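Local coordinates for N-terminal acetyltransferase B complex subunit NAT3 (Candida albicans, PDB 5K04), which probably acts as the catalytic subunit of the NatB complex, transferring an acetyl group from acetyl-CoA to the N-terminal amino acid of protein substrates, at residues V29-Y32 and S33-I37; C94-L97 and E98-T101. All blocks are in the same frame, centred on the assembly; numbering follows the deposited sequence.

Both contacts are local turns of the chain within the GNAT acetyltransferase fold. Contact 1 comes first, on helix 29-38. Contact 2 follows after three intervening strands, 43-48, 53-65 and 70-80, where helix 89-96 gives way to the loop before helix 101-104. Their centres are about 20 Å apart and their nearest atoms about 9 Å apart. They lie on opposite faces of the central sheet: in strand 53-65, contact 1 meets Tyr-57, Met-59 and Lys-61, and contact 2 meets Met-58 and Ala-60. The partner chain of the complex touches the subunit on both faces: at helix 29-38, and at Glu-96 and Asn-99 near the end of helix 89-96.

Contact 1: V29-Y32 and S33-I37; sequences VSFY and SQYLI
Tyr-35 lies beside Phe-31, one turn further along helix 29-38 of the GNAT fold. This is an i to i+4 aromatic pair on an alpha helix. From its CB, which passes Tyr-32 O, the Tyr-35 side chain runs along the Phe-31 residue. Its CG approaches Phe-31 O. That oxygen lies at the edge of the Tyr-35 ring, near its plane, 3.3 Å from Tyr-35 CD1. Tyr-35 CE1 lies over one face of the Phe-31 ring, toward the rim, 3.6 Å from Phe-31 CZ. Tyr-35 CZ, next to CE1, is also near Phe-31 CZ. At the tip, Tyr-35 OH is 3.8 Å from Phe-31 CZ. The two side chains point the same way, but their ring planes are 50° apart, an oblique pairing. Phe-31 reaches this place because its CG is anti to the backbone N (chi1 -172°), which carries the ring alongside that of Tyr-35. Gln-34 OE1 also approaches the Phe-31 ring obliquely, 4.0 Å from Phe-31 CD1.

Beyond these segments, Trp-39 meets the Tyr-35 ring edge-to-face, and Tyr-32 OH is hydrogen-bonded to Phe-27 N. Ser-30 N is hydrogen-bonded to Glu-475 of the second chain, and Ser-33 OG to Ser-479 OG of that chain, so this helix is part of the subunit interface.

Backbone hydrogen bonds continue the turns: Tyr-35 N to Phe-31 O at 3.2 Å and Leu-36 N to Tyr-32 O at 3.1 Å. Ser-33 OG turns back along the helix, 3.1 Å from Val-29 O and 3.0 Å from Ser-30 O.

Contact 2: C94-L97 and E98-T101; sequences CLEL and ENLT
The carboxylate of Glu-96 and the amide of Asn-99 meet with their planes 85° apart. Asn-99 ND2 comes from above the carboxylate plane and is hydrogen-bonded to Glu-96 OE2 at 3.0 Å. The bond is bent, with an N-H...O angle of 149°. Glu-96 OE1, the other oxygen, faces Leu-100 CD2 at 3.7 Å. A bend at chi2 (68°) brings the Glu-96 carboxylate back toward these later residues. Asn-99 ND2 has a second acceptor, Lys-244 O of the second chain, which would fix the amide between the two subunits. The side chains of Glu-98 and Leu-95 cross at a slant, and Glu-98 OE2 comes 3.4 Å from Leu-95 CD2. That same oxygen forms a salt bridge with Lys-161.

The backbone winds tightly here. Glu-98 N is hydrogen-bonded to Leu-95 O, Asn-99 N to Glu-96 O, and Leu-100 N to Leu-97 O. Leu-97 packs inward on Met-58 and Ile-75 of the sheet. Leu-100 takes the N-cap position of helix 101-104. This run of i to i+3 bonds joins that helix to GNAT helix 89-96, where Arg-86 and Gly-88 just before it and Ala-90 and Ser-91 in its first turn bind CoA.

Contact 1: V29-Y32 and S33-I37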
ATOM      1  N   VAL B  29      -6.269   0.101  -9.233  1.00 41.50           N
ATOM      2  CA  VAL B  29      -4.913  -0.060  -9.758  1.00 44.77           C
ATOM      3  C   VAL B  29      -4.880   0.121 -11.277  1.00 44.00           C
ATOM      4  O   VAL B  29      -3.997   0.800 -11.821  1.00 30.63           O
ATOM      5  CB  VAL B  29      -4.378  -1.435  -9.321  1.00 44.07           C
ATOM      6  CG1 VAL B  29      -3.098  -1.833 -10.060  1.00 33.39           C
ATOM      7  CG2 VAL B  29      -4.175  -1.438  -7.810  1.00 43.36           C
ATOM      8  N   SER B  30      -5.857  -0.462 -11.978  1.00 42.80           N
ATOM      9  CA  SER B  30      -5.831  -0.461 -13.437  1.00 40.81           C
ATOM     10  C   SER B  30      -6.014   0.939 -14.013  1.00 38.42           C
ATOM     11  O   SER B  30      -5.476   1.248 -15.081  1.00 29.56           O
ATOM     12  CB  SER B  30      -6.915  -1.387 -13.971  1.00 39.56           C
ATOM     13  OG  SER B  30      -8.197  -0.899 -13.602  1.00 30.58           O
ATOM     14  N   PHE B  31      -6.775   1.784 -13.330  1.00 43.13           N
ATOM     15  CA  PHE B  31      -7.032   3.134 -13.816  1.00 42.87           C
ATOM     16  C   PHE B  31      -5.781   4.008 -13.693  1.00 33.85           C
ATOM     17  O   PHE B  31      -5.382   4.684 -14.648  1.00 26.46           O
ATOM     18  CB  PHE B  31      -8.211   3.709 -13.026  1.00 39.23           C
ATOM     19  CG  PHE B  31      -8.728   5.014 -13.538  1.00 39.96           C
ATOM     20  CD1 PHE B  31      -9.498   5.063 -14.697  1.00 47.11           C
ATOM     21  CD2 PHE B  31      -8.500   6.193 -12.833  1.00 43.63           C
ATOM     22  CE1 PHE B  31     -10.007   6.275 -15.169  1.00 52.41           C
ATOM     23  CE2 PHE B  31      -9.011   7.413 -13.294  1.00 43.26           C
ATOM     24  CZ  PHE B  31      -9.765   7.453 -14.465  1.00 43.57           C
ATOM     25  N   TYR B  32      -5.155   4.005 -12.514  1.00 34.60           N
ATOM     26  CA  TYR B  32      -3.878   4.692 -12.331  1.00 42.56           C
ATOM     27  C   TYR B  32      -2.836   4.213 -13.324  1.00 41.21           C
ATOM     28  O   TYR B  32      -2.139   5.020 -13.948  1.00 22.94           O
ATOM     29  CB  TYR B  32      -3.363   4.466 -10.920  1.00 40.06           C
ATOM     30  CG  TYR B  32      -4.168   5.173  -9.888  1.00 44.44           C
ATOM     31  CD1 TYR B  32      -4.267   6.562  -9.897  1.00 37.43           C
ATOM     32  CD2 TYR B  32      -4.840   4.453  -8.901  1.00 38.48           C
ATOM     33  CE1 TYR B  32      -5.006   7.216  -8.941  1.00 39.66           C
ATOM     34  CE2 TYR B  32      -5.575   5.089  -7.951  1.00 41.46           C
ATOM     35  CZ  TYR B  32      -5.658   6.464  -7.958  1.00 40.79           C
ATOM     36  OH  TYR B  32      -6.402   7.070  -6.980  1.00 32.94           O
ATOM     37  N   SER B  33      -2.684   2.894 -13.441  1.00 43.33           N
ATOM     38  CA  SER B  33      -1.643   2.341 -14.299  1.00 43.12           C
ATOM     39  C   SER B  33      -1.915   2.647 -15.772  1.00 40.37           C
ATOM     40  O   SER B  33      -0.973   2.813 -16.557  1.00 30.04           O
ATOM     41  CB  SER B  33      -1.537   0.832 -14.074  1.00 34.00           C
ATOM     42  OG  SER B  33      -2.691   0.198 -14.598  1.00 28.68           O
ATOM     43  N   GLN B  34      -3.191   2.714 -16.154  1.00 45.82           N
ATOM     44  CA  GLN B  34      -3.568   3.085 -17.516  1.00 44.59           C
ATOM     45  C   GLN B  34      -3.085   4.486 -17.866  1.00 39.68           C
ATOM     46  O   GLN B  34      -2.588   4.723 -18.971  1.00 30.98           O
ATOM     47  CB  GLN B  34      -5.096   3.000 -17.687  1.00 44.28           C
ATOM     48  CG  GLN B  34      -5.588   3.461 -19.062  1.00 47.31           C
ATOM     49  CD  GLN B  34      -7.107   3.708 -19.150  1.00 53.21           C
ATOM     50  OE1 GLN B  34      -7.774   4.038 -18.166  1.00 44.95           O
ATOM     51  NE2 GLN B  34      -7.644   3.553 -20.352  1.00 56.28           N
ATOM     52  N   TYR B  35      -3.261   5.441 -16.948  1.00 40.37           N
ATOM     53  CA  TYR B  35      -2.768   6.790 -17.199  1.00 44.35           C
ATOM     54  C   TYR B  35      -1.250   6.814 -17.288  1.00 36.86           C
ATOM     55  O   TYR B  35      -0.686   7.510 -18.138  1.00 23.44           O
ATOM     56  CB  TYR B  35      -3.280   7.736 -16.117  1.00 43.39           C
ATOM     57  CG  TYR B  35      -4.676   8.224 -16.434  1.00 38.76           C
ATOM     58  CD1 TYR B  35      -5.746   7.336 -16.494  1.00 37.03           C
ATOM     59  CD2 TYR B  35      -4.922   9.563 -16.692  1.00 37.46           C
ATOM     60  CE1 TYR B  35      -7.033   7.774 -16.794  1.00 40.97           C
ATOM     61  CE2 TYR B  35      -6.195  10.013 -16.993  1.00 37.10           C
ATOM     62  CZ  TYR B  35      -7.241   9.117 -17.042  1.00 37.25           C
ATOM     63  OH  TYR B  35      -8.492   9.560 -17.355  1.00 22.68           O
ATOM     64  N   LEU B  36      -0.573   6.041 -16.432  1.00 34.38           N
ATOM     65  CA  LEU B  36       0.880   5.948 -16.524  1.00 41.41           C
ATOM     66  C   LEU B  36       1.323   5.261 -17.804  1.00 41.98           C
ATOM     67  O   LEU B  36       2.425   5.528 -18.291  1.00 26.51           O
ATOM     68  CB  LEU B  36       1.449   5.207 -15.317  1.00 32.08           C
ATOM     69  CG  LEU B  36       1.230   5.930 -13.987  1.00 37.34           C
ATOM     70  CD1 LEU B  36       1.552   4.989 -12.850  1.00 34.87           C
ATOM     71  CD2 LEU B  36       2.058   7.206 -13.868  1.00 34.04           C
ATOM     72  N   ILE B  37       0.484   4.382 -18.366  1.00 42.69           N
ATOM     73  CA  ILE B  37       0.873   3.669 -19.578  1.00 39.26           C
ATOM     74  C   ILE B  37       0.660   4.548 -20.805  1.00 38.68           C
ATOM     75  O   ILE B  37       1.549   4.663 -21.660  1.00 29.35           O
ATOM     76  CB  ILE B  37       0.111   2.330 -19.681  1.00 45.10           C
ATOM     77  CG1 ILE B  37       0.751   1.282 -18.763  1.00 45.58           C
ATOM     78  CG2 ILE B  37       0.086   1.803 -21.124  1.00 32.44           C
ATOM     79  CD1 ILE B  37      -0.207   0.189 -18.354  1.00 44.55           C
TER

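Contact 2: C94-L97 and E98-T101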
ATOM      1  N   CYS B  94      -2.471  22.558 -12.544  1.00 45.55           N
ATOM      2  CA  CYS B  94      -3.249  22.723 -13.769  1.00 45.11           C
ATOM      3  C   CYS B  94      -2.469  23.525 -14.818  1.00 43.29           C
ATOM      4  O   CYS B  94      -2.473  23.178 -16.007  1.00 30.01           O
ATOM      5  CB  CYS B  94      -4.608  23.376 -13.439  1.00 29.98           C
ATOM      6  SG  CYS B  94      -5.707  22.466 -12.373  1.00 24.88           S
ATOM      7  N   LEU B  95      -1.750  24.570 -14.386  1.00 48.15           N
ATOM      8  CA  LEU B  95      -0.999  25.411 -15.316  1.00 42.72           C
ATOM      9  C   LEU B  95       0.234  24.703 -15.898  1.00 41.70           C
ATOM     10  O   LEU B  95       0.629  24.985 -17.031  1.00 33.75           O
ATOM     11  CB  LEU B  95      -0.590  26.695 -14.611  1.00 39.55           C
ATOM     12  CG  LEU B  95      -1.676  27.751 -14.436  1.00 46.88           C
ATOM     13  CD1 LEU B  95      -1.070  29.006 -13.804  1.00 38.97           C
ATOM     14  CD2 LEU B  95      -2.327  28.082 -15.778  1.00 50.40           C
ATOM     15  N   GLU B  96       0.839  23.780 -15.146  1.00 43.53           N
ATOM     16  CA  GLU B  96       1.989  23.018 -15.636  1.00 44.27           C
ATOM     17  C   GLU B  96       1.655  22.181 -16.878  1.00 44.36           C
ATOM     18  O   GLU B  96       2.544  21.889 -17.685  1.00 27.73           O
ATOM     19  CB  GLU B  96       2.513  22.119 -14.508  1.00 35.40           C
ATOM     20  CG  GLU B  96       3.494  21.010 -14.921  1.00 44.56           C
ATOM     21  CD  GLU B  96       4.853  21.513 -15.413  1.00 45.60           C
ATOM     22  OE1 GLU B  96       5.633  20.677 -15.928  1.00 42.07           O
ATOM     23  OE2 GLU B  96       5.152  22.723 -15.279  1.00 38.18           O
ATOM     24  N   LEU B  97       0.389  21.765 -17.034  1.00 47.49           N
ATOM     25  CA  LEU B  97      -0.026  21.064 -18.248  1.00 45.03           C
ATOM     26  C   LEU B  97       0.320  21.868 -19.496  1.00 41.90           C
ATOM     27  O   LEU B  97       0.782  21.312 -20.498  1.00 34.50           O
ATOM     28  CB  LEU B  97      -1.528  20.791 -18.204  1.00 42.47           C
ATOM     29  CG  LEU B  97      -1.986  19.719 -17.222  1.00 47.69           C
ATOM     30  CD1 LEU B  97      -3.497  19.746 -17.069  1.00 44.59           C
ATOM     31  CD2 LEU B  97      -1.537  18.369 -17.712  1.00 38.49           C
ATOM     32  N   GLU B  98       0.119  23.185 -19.440  1.00 42.51           N
ATOM     33  CA  GLU B  98       0.317  24.050 -20.590  1.00 41.69           C
ATOM     34  C   GLU B  98       1.785  24.161 -20.986  1.00 45.93           C
ATOM     35  O   GLU B  98       2.074  24.667 -22.075  1.00 39.44           O
ATOM     36  CB  GLU B  98      -0.296  25.426 -20.280  1.00 35.91           C
ATOM     37  CG  GLU B  98      -1.788  25.337 -19.891  1.00 41.50           C
ATOM     38  CD  GLU B  98      -2.392  26.672 -19.435  1.00 44.60           C
ATOM     39  OE1 GLU B  98      -1.844  27.742 -19.790  1.00 40.31           O
ATOM     40  OE2 GLU B  98      -3.417  26.649 -18.717  1.00 31.82           O
ATOM     41  N   ASN B  99       2.709  23.696 -20.127  1.00 49.77           N
ATOM     42  CA  ASN B  99       4.139  23.621 -20.422  1.00 47.58           C
ATOM     43  C   ASN B  99       4.553  22.351 -21.157  1.00 47.52           C
ATOM     44  O   ASN B  99       5.639  22.320 -21.750  1.00 39.31           O
ATOM     45  CB  ASN B  99       4.949  23.700 -19.125  1.00 41.19           C
ATOM     46  CG  ASN B  99       4.836  25.056 -18.448  1.00 46.78           C
ATOM     47  OD1 ASN B  99       4.444  26.052 -19.077  1.00 31.92           O
ATOM     48  ND2 ASN B  99       5.194  25.105 -17.163  1.00 47.53           N
ATOM     49  N   LEU B 100       3.735  21.302 -21.104  1.00 51.65           N
ATOM     50  CA  LEU B 100       4.074  20.026 -21.719  1.00 51.54           C
ATOM     51  C   LEU B 100       3.766  20.061 -23.213  1.00 45.42           C
ATOM     52  O   LEU B 100       2.693  20.518 -23.625  1.00 36.95           O
ATOM     53  CB  LEU B 100       3.308  18.907 -21.025  1.00 44.37           C
ATOM     54  CG  LEU B 100       3.454  18.995 -19.501  1.00 47.66           C
ATOM     55  CD1 LEU B 100       2.703  17.873 -18.773  1.00 48.36           C
ATOM     56  CD2 LEU B 100       4.922  18.998 -19.098  1.00 44.75           C
ATOM     57  N   THR B 101       4.725  19.608 -24.026  1.00 52.52           N
ATOM     58  CA  THR B 101       4.605  19.786 -25.472  1.00 61.74           C
ATOM     59  C   THR B 101       3.501  18.914 -26.045  1.00 51.44           C
ATOM     60  O   THR B 101       2.873  19.275 -27.048  1.00 49.85           O
ATOM     61  CB  THR B 101       5.935  19.481 -26.171  1.00 66.60           C
ATOM     62  OG1 THR B 101       6.336  18.135 -25.883  1.00 68.64           O
ATOM     63  CG2 THR B 101       7.020  20.441 -25.705  1.00 66.70           C
TER